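Local coordinates for protein oligopeptide ABC transporter OppAIV (Borrelia burgdorferi B31, PDB 4GL8) that probably binds oligopeptides outside the cytoplasmic membrane and delivers them to an ABC transporter for uptake, at residues F290-M295 with E421-G426; V297-N302 with P370-K375. All coordinates share one frame; numbering follows the deposited sequence.

How the interactions relate
Following the chain from its N terminus, strand 287-293 runs into the loop 297-302 and then helix 303-311. After helix 351-361 the chain comes back at P370-K375, where interaction 2 closes a loop on V297-N302. The chain continues through helix 380-397, strand 401-406 and helix 408-417 to E421-G426, where interaction 1 closes a larger loop on F290-M295. Interaction 2 is therefore nested inside interaction 1. Strand 422-428, part of interaction 1, pairs antiparallel with 287-293 and parallel with 372-377, which carries one side of interaction 2. The two contacts meet directly, since the side chain of E421 accepts a bond from the backbone N of K373. Their centres are about 10 Å apart.

Interaction 1. Residues F290-M295 with E421-G426; sequences FYSLNM and EIIRSG
The ring of F290 lies with one face over the backbone of G426. G426 N sits above its centre, and G426 CA makes a CH-pi contact 3.7 Å from the F290 ring centroid. A chi1 of 61° tucks F290 CG between its own N and C, which folds the ring over the opposite strand. The F494 ring also meets the F290 ring.

The Y291 ring has R424 CA over one face, 3.8 Å from its centroid and nearer the ring's border than its middle. R424 CB touches Y291 CE1 at 3.5 Å. The guanidinium is turned about 60° from the ring and leads away, to N377 and the backbone of the bound peptide. I422 CG2 packs on Y291 CD2 at 3.8 Å.

F290 to L293 and I422 to R424 belong to an antiparallel strand pair of the solute-binding protein fold, joining strand 287-293 to strand 422-428 beside the peptide site. S292 and I423 form a hydrogen-bonded pair. The bond from S292 N to I423 O is 2.9 Å long and is the more bent of the two. The bond from I423 N to S292 O, 3.1 Å, is nearly straight. N294 N gives a straight bond to E421 O, 3.0 Å at 167°. L293 and I422 lie side by side on the face shared with Y291. On the face of F290 and I423, S292 OG is hydrogen-bonded to S449 O.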
ATOM      1  N   PHE A 290       2.733  -9.859  -7.144  1.00 18.63           N
ATOM      2  CA  PHE A 290       3.918 -10.695  -7.306  1.00 18.19           C
ATOM      3  C   PHE A 290       3.991 -11.710  -6.161  1.00 17.62           C
ATOM      4  O   PHE A 290       3.349 -11.532  -5.161  1.00 16.67           O
ATOM      5  CB  PHE A 290       5.205  -9.868  -7.436  1.00 18.27           C
ATOM      6  CG  PHE A 290       5.544  -8.991  -6.234  1.00 17.70           C
ATOM      7  CD1 PHE A 290       6.234  -9.505  -5.158  1.00 17.24           C
ATOM      8  CD2 PHE A 290       5.222  -7.643  -6.235  1.00 17.69           C
ATOM      9  CE1 PHE A 290       6.575  -8.700  -4.069  1.00 17.41           C
ATOM     10  CE2 PHE A 290       5.563  -6.817  -5.168  1.00 17.80           C
ATOM     11  CZ  PHE A 290       6.236  -7.356  -4.063  1.00 17.60           C
ATOM     12  N   TYR A 291       4.734 -12.798  -6.351  1.00 17.63           N
ATOM     13  CA  TYR A 291       4.970 -13.759  -5.266  1.00 17.84           C
ATOM     14  C   TYR A 291       6.386 -13.557  -4.751  1.00 17.86           C
ATOM     15  O   TYR A 291       7.332 -13.627  -5.529  1.00 18.88           O
ATOM     16  CB  TYR A 291       4.752 -15.202  -5.781  1.00 18.61           C
ATOM     17  CG  TYR A 291       3.323 -15.703  -5.645  1.00 18.73           C
ATOM     18  CD1 TYR A 291       2.236 -14.861  -5.791  1.00 18.66           C
ATOM     19  CD2 TYR A 291       3.071 -17.040  -5.353  1.00 19.76           C
ATOM     20  CE1 TYR A 291       0.932 -15.336  -5.618  1.00 19.11           C
ATOM     21  CE2 TYR A 291       1.788 -17.521  -5.210  1.00 20.28           C
ATOM     22  CZ  TYR A 291       0.717 -16.665  -5.334  1.00 19.75           C
ATOM     23  OH  TYR A 291      -0.550 -17.193  -5.169  1.00 21.06           O
ATOM     24  N   SER A 292       6.534 -13.273  -3.462  1.00 17.82           N
ATOM     25  CA  SER A 292       7.848 -13.149  -2.848  1.00 17.83           C
ATOM     26  C   SER A 292       8.440 -14.508  -2.529  1.00 18.23           C
ATOM     27  O   SER A 292       7.701 -15.502  -2.329  1.00 18.08           O
ATOM     28  CB  SER A 292       7.762 -12.383  -1.543  1.00 17.97           C
ATOM     29  OG  SER A 292       7.172 -11.114  -1.680  1.00 17.95           O
ATOM     30  N   LEU A 293       9.772 -14.511  -2.448  1.00 18.30           N
ATOM     31  CA  LEU A 293      10.579 -15.715  -2.304  1.00 18.86           C
ATOM     32  C   LEU A 293      11.595 -15.446  -1.201  1.00 19.45           C
ATOM     33  O   LEU A 293      12.317 -14.469  -1.261  1.00 20.70           O
ATOM     34  CB  LEU A 293      11.284 -16.073  -3.613  1.00 18.70           C
ATOM     35  CG  LEU A 293      10.364 -16.206  -4.824  1.00 18.77           C
ATOM     36  CD1 LEU A 293      11.164 -16.253  -6.106  1.00 19.59           C
ATOM     37  CD2 LEU A 293       9.441 -17.404  -4.755  1.00 19.27           C
ATOM     38  N   ASN A 294      11.620 -16.294  -0.185  1.00 19.67           N
ATOM     39  CA  ASN A 294      12.540 -16.158   0.915  1.00 19.94           C
ATOM     40  C   ASN A 294      13.909 -16.665   0.474  1.00 21.35           C
ATOM     41  O   ASN A 294      14.112 -17.872   0.310  1.00 20.71           O
ATOM     42  CB  ASN A 294      12.024 -16.900   2.151  1.00 19.82           C
ATOM     43  CG  ASN A 294      12.819 -16.538   3.414  1.00 20.38           C
ATOM     44  OD1 ASN A 294      14.027 -16.317   3.361  1.00 20.17           O
ATOM     45  ND2 ASN A 294      12.146 -16.498   4.546  1.00 20.66           N
ATOM     46  N   MET A 295      14.848 -15.730   0.289  1.00 23.14           N
ATOM     47  CA  MET A 295      16.185 -16.062  -0.203  1.00 25.61           C
ATOM     48  C   MET A 295      16.969 -16.910   0.774  1.00 26.80           C
ATOM     49  O   MET A 295      17.978 -17.464   0.391  1.00 27.35           O
ATOM     50  CB  MET A 295      17.041 -14.814  -0.441  1.00 27.77           C
ATOM     51  CG  MET A 295      16.432 -13.760  -1.328  1.00 29.30           C
ATOM     52  SD  MET A 295      16.221 -14.383  -2.994  1.00 31.69           S
ATOM     53  CE  MET A 295      15.843 -12.865  -3.804  1.00 31.16           C
ATOM     54  N   GLU A 421       8.132 -19.250   2.998  1.00 17.77           N
ATOM     55  CA  GLU A 421       8.990 -19.848   2.014  1.00 18.14           C
ATOM     56  C   GLU A 421       8.650 -19.153   0.699  1.00 17.39           C
ATOM     57  O   GLU A 421       9.468 -18.408   0.174  1.00 16.43           O
ATOM     58  CB  GLU A 421       8.765 -21.371   2.013  1.00 19.57           C
ATOM     59  CG  GLU A 421       9.192 -22.008   3.353  1.00 21.77           C
ATOM     60  CD  GLU A 421       9.085 -23.538   3.396  1.00 23.02           C
ATOM     61  OE1 GLU A 421       8.245 -24.103   2.693  1.00 23.58           O
ATOM     62  OE2 GLU A 421       9.821 -24.180   4.163  1.00 24.64           O
ATOM     63  N   ILE A 422       7.436 -19.372   0.201  1.00 17.13           N
ATOM     64  CA  ILE A 422       6.853 -18.561  -0.880  1.00 17.65           C
ATOM     65  C   ILE A 422       5.590 -17.879  -0.299  1.00 17.83           C
ATOM     66  O   ILE A 422       4.832 -18.488   0.461  1.00 18.24           O
ATOM     67  CB  ILE A 422       6.494 -19.441  -2.096  1.00 17.72           C
ATOM     68  CG1 ILE A 422       7.753 -20.118  -2.639  1.00 18.32           C
ATOM     69  CG2 ILE A 422       5.822 -18.639  -3.198  1.00 17.46           C
ATOM     70  CD1 ILE A 422       7.488 -21.077  -3.770  1.00 18.19           C
ATOM     71  N   ILE A 423       5.366 -16.624  -0.621  1.00 17.76           N
ATOM     72  CA  ILE A 423       4.175 -15.962  -0.122  1.00 17.96           C
ATOM     73  C   ILE A 423       3.601 -15.021  -1.166  1.00 18.46           C
ATOM     74  O   ILE A 423       4.325 -14.181  -1.740  1.00 17.69           O
ATOM     75  CB  ILE A 423       4.478 -15.219   1.197  1.00 18.61           C
ATOM     76  CG1 ILE A 423       3.203 -14.786   1.903  1.00 19.01           C
ATOM     77  CG2 ILE A 423       5.406 -14.013   0.970  1.00 18.77           C
ATOM     78  CD1 ILE A 423       3.441 -14.455   3.361  1.00 19.24           C
ATOM     79  N   ARG A 424       2.291 -15.171  -1.423  1.00 18.39           N
ATOM     80  CA  ARG A 424       1.586 -14.211  -2.256  1.00 18.85           C
ATOM     81  C   ARG A 424       1.831 -12.815  -1.739  1.00 18.72           C
ATOM     82  O   ARG A 424       1.763 -12.559  -0.548  1.00 18.37           O
ATOM     83  CB  ARG A 424       0.076 -14.501  -2.302  1.00 19.82           C
ATOM     84  CG  ARG A 424      -0.711 -13.428  -3.019  1.00 20.73           C
ATOM     85  CD  ARG A 424      -1.325 -12.405  -2.089  1.00 21.74           C
ATOM     86  NE  ARG A 424      -1.354 -11.113  -2.743  1.00 23.20           N
ATOM     87  CZ  ARG A 424      -1.886 -10.006  -2.225  1.00 25.68           C
ATOM     88  NH1 ARG A 424      -2.458  -9.999  -1.016  1.00 25.77           N
ATOM     89  NH2 ARG A 424      -1.821  -8.882  -2.926  1.00 27.11           N
ATOM     90  N   SER A 425       2.086 -11.896  -2.645  1.00 19.09           N
ATOM     91  CA  SER A 425       2.581 -10.603  -2.228  1.00 20.35           C
ATOM     92  C   SER A 425       2.109  -9.554  -3.223  1.00 22.32           C
ATOM     93  O   SER A 425       1.109  -9.748  -3.895  1.00 24.00           O
ATOM     94  CB  SER A 425       4.114 -10.722  -2.105  1.00 20.09           C
ATOM     95  OG  SER A 425       4.703  -9.582  -1.565  1.00 20.54           O
ATOM     96  N   GLY A 426       2.854  -8.468  -3.371  1.00 24.26           N
ATOM     97  CA  GLY A 426       2.403  -7.338  -4.157  1.00 24.83           C
ATOM     98  C   GLY A 426       2.416  -6.074  -3.322  1.00 24.83           C
ATOM     99  O   GLY A 426       2.623  -6.122  -2.102  1.00 24.31           O
TER

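Interaction 2. Residues V297-N302 with P370-K375; sequences VKPLDN and PLLKVK
L372 points its side chain from strand 372-377 at the loop 297-302. From its CB, a chi1 of -56° turns L372 CG away from its own C, and the two methyl groups then part. L372 CD1 goes to L300, meeting L300 CD2 at 3.9 Å, so these two leucines reach toward each other tip to tip. L372 CD2 goes to the start of the loop. It lies 3.9 Å from K298 O and 4.2 Å from V297 CG1. P299 also borders it loosely.

The two proline rings also meet, P299 CD lying 3.6 Å from P370 CG. A cis peptide bond precedes P299, and a type I turn runs from P299 to N302. The turn is held by N302 N bonded to P299 O at 3.0 Å, while L300 N is bonded to V297 O.

Side-chain carbons make most of the contact. The loop connects strand 287-293 to helix 303-311, with N302 at the N-cap of that helix. L300 rests on L309 of the helix and on I422 of strand 422-428. That strand lies beside strand 372-377, which has strand 401-406 as its other neighbour.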
ATOM      1  N   VAL A 297      15.574 -19.500   2.229  1.00 26.49           N
ATOM      2  CA  VAL A 297      14.989 -20.844   2.217  1.00 25.59           C
ATOM      3  C   VAL A 297      15.421 -21.563   0.969  1.00 24.33           C
ATOM      4  O   VAL A 297      15.150 -21.095  -0.129  1.00 24.07           O
ATOM      5  CB  VAL A 297      13.443 -20.827   2.300  1.00 25.17           C
ATOM      6  CG1 VAL A 297      12.888 -22.227   2.114  1.00 25.45           C
ATOM      7  CG2 VAL A 297      13.004 -20.267   3.637  1.00 25.46           C
ATOM      8  N   LYS A 298      16.088 -22.698   1.122  1.00 23.95           N
ATOM      9  CA  LYS A 298      16.561 -23.432  -0.038  1.00 23.46           C
ATOM     10  C   LYS A 298      15.439 -24.196  -0.723  1.00 23.09           C
ATOM     11  O   LYS A 298      14.573 -24.734  -0.042  1.00 23.70           O
ATOM     12  CB  LYS A 298      17.694 -24.363   0.365  1.00 24.36           C
ATOM     13  CG  LYS A 298      18.900 -23.578   0.846  1.00 24.52           C
ATOM     14  CD  LYS A 298      20.083 -24.467   1.113  1.00 25.37           C
ATOM     15  CE  LYS A 298      21.332 -23.658   1.420  1.00 25.53           C
ATOM     16  NZ  LYS A 298      21.944 -23.080   0.190  1.00 24.77           N
ATOM     17  N   PRO A 299      15.455 -24.282  -2.078  1.00 22.63           N
ATOM     18  CA  PRO A 299      16.441 -23.799  -3.032  1.00 22.14           C
ATOM     19  C   PRO A 299      16.091 -22.434  -3.674  1.00 21.06           C
ATOM     20  O   PRO A 299      16.499 -22.163  -4.811  1.00 20.48           O
ATOM     21  CB  PRO A 299      16.405 -24.892  -4.097  1.00 22.77           C
ATOM     22  CG  PRO A 299      14.948 -25.242  -4.177  1.00 22.74           C
ATOM     23  CD  PRO A 299      14.424 -25.087  -2.766  1.00 22.89           C
ATOM     24  N   LEU A 300      15.400 -21.568  -2.934  1.00 20.03           N
ATOM     25  CA  LEU A 300      15.006 -20.273  -3.462  1.00 19.11           C
ATOM     26  C   LEU A 300      16.196 -19.301  -3.544  1.00 18.95           C
ATOM     27  O   LEU A 300      16.112 -18.265  -4.200  1.00 18.39           O
ATOM     28  CB  LEU A 300      13.832 -19.692  -2.667  1.00 18.69           C
ATOM     29  CG  LEU A 300      12.590 -20.590  -2.574  1.00 18.78           C
ATOM     30  CD1 LEU A 300      11.523 -19.991  -1.672  1.00 18.33           C
ATOM     31  CD2 LEU A 300      12.013 -20.798  -3.967  1.00 18.60           C
ATOM     32  N   ASP A 301      17.321 -19.688  -2.939  1.00 19.23           N
ATOM     33  CA  ASP A 301      18.578 -18.977  -3.082  1.00 19.33           C
ATOM     34  C   ASP A 301      19.251 -19.232  -4.436  1.00 19.35           C
ATOM     35  O   ASP A 301      20.298 -18.659  -4.718  1.00 19.47           O
ATOM     36  CB  ASP A 301      19.553 -19.324  -1.914  1.00 20.14           C
ATOM     37  CG  ASP A 301      19.790 -20.819  -1.744  1.00 20.71           C
ATOM     38  OD1 ASP A 301      19.136 -21.640  -2.389  1.00 20.80           O
ATOM     39  OD2 ASP A 301      20.640 -21.199  -0.917  1.00 22.03           O
ATOM     40  N   ASN A 302      18.655 -20.100  -5.256  1.00 19.05           N
ATOM     41  CA  ASN A 302      19.205 -20.483  -6.551  1.00 19.32           C
ATOM     42  C   ASN A 302      18.513 -19.700  -7.663  1.00 19.07           C
ATOM     43  O   ASN A 302      17.337 -19.947  -7.941  1.00 18.71           O
ATOM     44  CB  ASN A 302      19.010 -21.992  -6.769  1.00 19.55           C
ATOM     45  CG  ASN A 302      19.775 -22.524  -7.954  1.00 19.90           C
ATOM     46  OD1 ASN A 302      19.996 -21.839  -8.957  1.00 19.85           O
ATOM     47  ND2 ASN A 302      20.176 -23.752  -7.848  1.00 20.45           N
ATOM     48  N   PRO A 370      12.217 -29.826  -3.078  1.00 23.35           N
ATOM     49  CA  PRO A 370      11.518 -30.009  -1.802  1.00 24.18           C
ATOM     50  C   PRO A 370      10.079 -29.500  -1.814  1.00 24.49           C
ATOM     51  O   PRO A 370       9.682 -28.715  -2.686  1.00 25.02           O
ATOM     52  CB  PRO A 370      12.355 -29.192  -0.805  1.00 24.23           C
ATOM     53  CG  PRO A 370      13.144 -28.238  -1.644  1.00 23.50           C
ATOM     54  CD  PRO A 370      13.339 -28.875  -2.981  1.00 23.06           C
ATOM     55  N   LEU A 371       9.314 -29.925  -0.826  1.00 24.99           N
ATOM     56  CA  LEU A 371       7.958 -29.469  -0.666  1.00 24.95           C
ATOM     57  C   LEU A 371       7.939 -28.090  -0.008  1.00 24.36           C
ATOM     58  O   LEU A 371       8.031 -27.980   1.187  1.00 26.13           O
ATOM     59  CB  LEU A 371       7.187 -30.504   0.173  1.00 26.19           C
ATOM     60  CG  LEU A 371       5.694 -30.220   0.403  1.00 26.77           C
ATOM     61  CD1 LEU A 371       4.927 -30.262  -0.913  1.00 26.70           C
ATOM     62  CD2 LEU A 371       5.113 -31.194   1.409  1.00 28.17           C
ATOM     63  N   LEU A 372       7.807 -27.033  -0.791  1.00 24.45           N
ATOM     64  CA  LEU A 372       7.664 -25.669  -0.238  1.00 24.04           C
ATOM     65  C   LEU A 372       6.185 -25.262   0.044  1.00 23.61           C
ATOM     66  O   LEU A 372       5.267 -25.693  -0.669  1.00 21.25           O
ATOM     67  CB  LEU A 372       8.257 -24.658  -1.213  1.00 23.63           C
ATOM     68  CG  LEU A 372       9.716 -24.876  -1.609  1.00 24.76           C
ATOM     69  CD1 LEU A 372      10.094 -23.893  -2.710  1.00 24.61           C
ATOM     70  CD2 LEU A 372      10.647 -24.741  -0.407  1.00 25.44           C
ATOM     71  N   LYS A 373       5.982 -24.411   1.062  1.00 23.74           N
ATOM     72  CA  LYS A 373       4.647 -23.933   1.422  1.00 23.91           C
ATOM     73  C   LYS A 373       4.430 -22.579   0.795  1.00 23.35           C
ATOM     74  O   LYS A 373       5.292 -21.697   0.905  1.00 23.35           O
ATOM     75  CB  LYS A 373       4.448 -23.832   2.949  1.00 25.68           C
ATOM     76  N   VAL A 374       3.280 -22.408   0.145  1.00 21.64           N
ATOM     77  CA  VAL A 374       2.921 -21.132  -0.405  1.00 21.66           C
ATOM     78  C   VAL A 374       1.854 -20.496   0.469  1.00 21.19           C
ATOM     79  O   VAL A 374       0.746 -21.022   0.571  1.00 22.41           O
ATOM     80  CB  VAL A 374       2.401 -21.226  -1.860  1.00 21.87           C
ATOM     81  CG1 VAL A 374       1.908 -19.859  -2.319  1.00 21.99           C
ATOM     82  CG2 VAL A 374       3.496 -21.715  -2.785  1.00 22.07           C
ATOM     83  N   LYS A 375       2.199 -19.380   1.099  1.00 20.42           N
ATOM     84  CA  LYS A 375       1.269 -18.663   1.980  1.00 20.36           C
ATOM     85  C   LYS A 375       0.511 -17.596   1.214  1.00 19.93           C
ATOM     86  O   LYS A 375       1.030 -16.987   0.268  1.00 20.32           O
ATOM     87  CB  LYS A 375       1.998 -18.021   3.165  1.00 20.09           C
ATOM     88  CG  LYS A 375       2.333 -18.988   4.302  1.00 21.13           C
ATOM     89  CD  LYS A 375       2.978 -18.274   5.486  1.00 21.36           C
ATOM     90  CE  LYS A 375       3.330 -19.224   6.610  1.00 22.15           C
ATOM     91  NZ  LYS A 375       3.774 -18.516   7.838  1.00 22.89           N
TER